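Local atomic coordinates of branched-chain alpha-ketoacid decarboxylase (PDB entry 2VBF), a protein that probably decarboxylates branched-chain and aromatic alpha-keto acids to aldehydes, using thiamine diphosphate and a magnesium ion as cofactors. Residues H36-E41 and R171-L176. Residues are numbered along the deposited sequence; the frame is centred on the assembly and turned at random.
Sequences HELGIE and RVLSQL
Leu-38 meets Leu-173 and Leu-176 chiefly through one methyl group, CD1, a compact example of how two helices lying side by side on a sheet can be joined by a few leucines. CD1 of Leu-38 stands 4.0 Å from CD2 of Leu-173 and 4.2 Å from CD2 of Leu-176, so one branch touches two side chains that are three residues apart, almost one turn, on helix 165-179. The contact is wholly apolar.

The two methyls offered by helix 165-179 reach it by different routes. In Leu-173 CG lies beside the backbone N, anti to the carbonyl carbon (chi1 -62°), whereas in Leu-176 it is turned anti to the backbone N (chi1 180°); both nevertheless bring CD2 to the same methyl.

Behind Leu-38 the chain leaves its helix by a Schellman motif. Gly-39 takes a positive phi of 92°, and its N bonds to O of His-36 at 2.9 Å, holding the turn that carries Leu-38. Ile-40 then leads toward strand 42-45, its side chain packing on Leu-35 and Ala-88.

The contact joins the turn that closes helix 27-37 to the C-terminal half of helix 165-179 in the N-terminal domain, built around the six-stranded parallel sheet that includes 42-45, 116-122 and 156-159, away from the thiamine diphosphate and magnesium sites. Arg-34 adds to the cover of Leu-173, Pro-115 touches Leu-176, and Val-117 of strand 116-122 packs against both leucines.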
ATOM      1  N   HIS A  36      25.233   6.855  -6.071  1.00 17.31           N
ATOM      2  CA  HIS A  36      26.301   7.327  -5.184  1.00 17.66           C
ATOM      3  C   HIS A  36      26.634   8.805  -5.408  1.00 17.32           C
ATOM      4  O   HIS A  36      26.801   9.554  -4.451  1.00 17.63           O
ATOM      5  CB  HIS A  36      27.565   6.491  -5.358  1.00 18.49           C
ATOM      6  CG  HIS A  36      28.752   7.044  -4.633  1.00 20.43           C
ATOM      7  ND1 HIS A  36      28.902   6.940  -3.267  1.00 22.73           N
ATOM      8  CD2 HIS A  36      29.837   7.721  -5.082  1.00 21.93           C
ATOM      9  CE1 HIS A  36      30.032   7.521  -2.906  1.00 22.97           C
ATOM     10  NE2 HIS A  36      30.614   8.011  -3.986  1.00 21.07           N
ATOM     11  N   GLU A  37      26.729   9.219  -6.671  1.00 17.80           N
ATOM     12  CA  GLU A  37      27.002  10.618  -7.006  1.00 19.33           C
ATOM     13  C   GLU A  37      25.953  11.565  -6.431  1.00 18.36           C
ATOM     14  O   GLU A  37      26.265  12.710  -6.078  1.00 17.42           O
ATOM     15  CB  GLU A  37      27.017  10.842  -8.512  1.00 19.47           C
ATOM     16  CG  GLU A  37      28.156  10.260  -9.287  1.00 23.50           C
ATOM     17  CD  GLU A  37      28.054  10.624 -10.764  1.00 23.19           C
ATOM     18  OE1 GLU A  37      27.463  11.679 -11.089  1.00 29.70           O
ATOM     19  OE2 GLU A  37      28.569   9.859 -11.596  1.00 28.53           O
ATOM     20  N   LEU A  38      24.706  11.091  -6.376  1.00 17.97           N
ATOM     21  CA  LEU A  38      23.600  11.860  -5.797  1.00 17.23           C
ATOM     22  C   LEU A  38      23.632  11.930  -4.264  1.00 16.61           C
ATOM     23  O   LEU A  38      22.803  12.623  -3.667  1.00 17.53           O
ATOM     24  CB  LEU A  38      22.253  11.283  -6.252  1.00 18.23           C
ATOM     25  CG  LEU A  38      21.933  11.335  -7.749  1.00 19.28           C
ATOM     26  CD1 LEU A  38      20.620  10.594  -8.057  1.00 20.16           C
ATOM     27  CD2 LEU A  38      21.871  12.779  -8.244  1.00 20.98           C
ATOM     28  N   GLY A  39      24.571  11.222  -3.630  1.00 15.38           N
ATOM     29  CA  GLY A  39      24.723  11.235  -2.179  1.00 15.70           C
ATOM     30  C   GLY A  39      23.949  10.148  -1.451  1.00 15.24           C
ATOM     31  O   GLY A  39      23.891  10.156  -0.216  1.00 15.99           O
ATOM     32  N   ILE A  40      23.366   9.221  -2.207  1.00 15.14           N
ATOM     33  CA  ILE A  40      22.600   8.116  -1.640  1.00 14.96           C
ATOM     34  C   ILE A  40      23.564   7.041  -1.132  1.00 15.00           C
ATOM     35  O   ILE A  40      24.407   6.537  -1.881  1.00 15.32           O
ATOM     36  CB  ILE A  40      21.590   7.509  -2.669  1.00 14.46           C
ATOM     37  CG1 ILE A  40      20.604   8.585  -3.153  1.00 14.08           C
ATOM     38  CG2 ILE A  40      20.806   6.340  -2.051  1.00 14.71           C
ATOM     39  CD1 ILE A  40      19.813   8.194  -4.405  1.00 13.58           C
ATOM     40  N   GLU A  41      23.410   6.698   0.146  1.00 15.96           N
ATOM     41  CA  GLU A  41      24.269   5.718   0.817  1.00 17.14           C
ATOM     42  C   GLU A  41      23.503   4.486   1.303  1.00 15.40           C
ATOM     43  O   GLU A  41      24.091   3.538   1.836  1.00 14.54           O
ATOM     44  CB  GLU A  41      24.974   6.413   1.983  1.00 17.90           C
ATOM     45  CG  GLU A  41      25.960   7.500   1.516  1.00 19.30           C
ATOM     46  CD  GLU A  41      26.480   8.377   2.642  1.00 22.69           C
ATOM     47  OE1 GLU A  41      26.214   8.106   3.826  1.00 25.96           O
ATOM     48  OE2 GLU A  41      27.172   9.366   2.336  1.00 28.97           O
ATOM     49  N   ARG A 171      19.306  10.600 -18.188  1.00 15.15           N
ATOM     50  CA  ARG A 171      18.181  11.463 -18.517  1.00 16.01           C
ATOM     51  C   ARG A 171      17.260  11.600 -17.314  1.00 15.62           C
ATOM     52  O   ARG A 171      16.911  12.706 -16.923  1.00 16.04           O
ATOM     53  CB  ARG A 171      17.382  10.921 -19.693  1.00 15.17           C
ATOM     54  CG  ARG A 171      16.156  11.795 -20.050  1.00 15.07           C
ATOM     55  CD  ARG A 171      15.372  11.257 -21.219  1.00 16.11           C
ATOM     56  NE  ARG A 171      14.704   9.977 -20.973  1.00 16.68           N
ATOM     57  CZ  ARG A 171      13.572   9.837 -20.293  1.00 16.24           C
ATOM     58  NH1 ARG A 171      12.981  10.885 -19.731  1.00 15.57           N
ATOM     59  NH2 ARG A 171      13.038   8.636 -20.166  1.00 17.42           N
ATOM     60  N   VAL A 172      16.869  10.474 -16.730  1.00 15.26           N
ATOM     61  CA  VAL A 172      15.883  10.535 -15.644  1.00 14.85           C
ATOM     62  C   VAL A 172      16.498  11.122 -14.365  1.00 14.03           C
ATOM     63  O   VAL A 172      15.845  11.909 -13.688  1.00 15.49           O
ATOM     64  CB  VAL A 172      15.190   9.162 -15.396  1.00 14.82           C
ATOM     65  CG1 VAL A 172      14.609   8.598 -16.704  1.00 13.78           C
ATOM     66  CG2 VAL A 172      16.150   8.164 -14.748  1.00 18.33           C
ATOM     67  N   LEU A 173      17.750  10.788 -14.049  1.00 14.51           N
ATOM     68  CA  LEU A 173      18.397  11.334 -12.863  1.00 14.91           C
ATOM     69  C   LEU A 173      18.744  12.811 -13.030  1.00 14.66           C
ATOM     70  O   LEU A 173      18.764  13.559 -12.060  1.00 14.94           O
ATOM     71  CB  LEU A 173      19.635  10.516 -12.476  1.00 14.34           C
ATOM     72  CG  LEU A 173      19.370   9.052 -12.109  1.00 15.48           C
ATOM     73  CD1 LEU A 173      20.656   8.339 -11.744  1.00 14.63           C
ATOM     74  CD2 LEU A 173      18.373   8.931 -10.960  1.00 13.94           C
ATOM     75  N   SER A 174      19.030  13.226 -14.266  1.00 16.59           N
ATOM     76  CA  SER A 174      19.200  14.649 -14.556  1.00 17.13           C
ATOM     77  C   SER A 174      17.886  15.389 -14.299  1.00 16.18           C
ATOM     78  O   SER A 174      17.898  16.491 -13.740  1.00 17.02           O
ATOM     79  CB  SER A 174      19.681  14.859 -15.995  1.00 18.75           C
ATOM     80  OG  SER A 174      21.027  14.427 -16.130  1.00 20.44           O
ATOM     81  N   GLN A 175      16.760  14.773 -14.666  1.00 17.20           N
ATOM     82  CA  GLN A 175      15.437  15.333 -14.352  1.00 17.15           C
ATOM     83  C   GLN A 175      15.194  15.368 -12.839  1.00 16.59           C
ATOM     84  O   GLN A 175      14.624  16.326 -12.325  1.00 16.54           O
ATOM     85  CB  GLN A 175      14.316  14.583 -15.065  1.00 20.31           C
ATOM     86  CG  GLN A 175      13.004  15.358 -15.171  1.00 22.56           C
ATOM     87  CD  GLN A 175      13.067  16.579 -16.094  1.00 28.03           C
ATOM     88  OE1 GLN A 175      14.103  16.871 -16.736  1.00 35.42           O
ATOM     89  NE2 GLN A 175      11.954  17.279 -16.197  1.00 28.32           N
ATOM     90  N   LEU A 176      15.640  14.339 -12.116  1.00 14.67           N
ATOM     91  CA  LEU A 176      15.573  14.383 -10.649  1.00 15.09           C
ATOM     92  C   LEU A 176      16.322  15.609 -10.114  1.00 15.49           C
ATOM     93  O   LEU A 176      15.813  16.347  -9.277  1.00 16.05           O
ATOM     94  CB  LEU A 176      16.113  13.095 -10.034  1.00 15.72           C
ATOM     95  CG  LEU A 176      16.083  13.063  -8.503  1.00 15.89           C
ATOM     96  CD1 LEU A 176      15.510  11.754  -7.999  1.00 18.78           C
ATOM     97  CD2 LEU A 176      17.454  13.336  -7.903  1.00 20.08           C
TER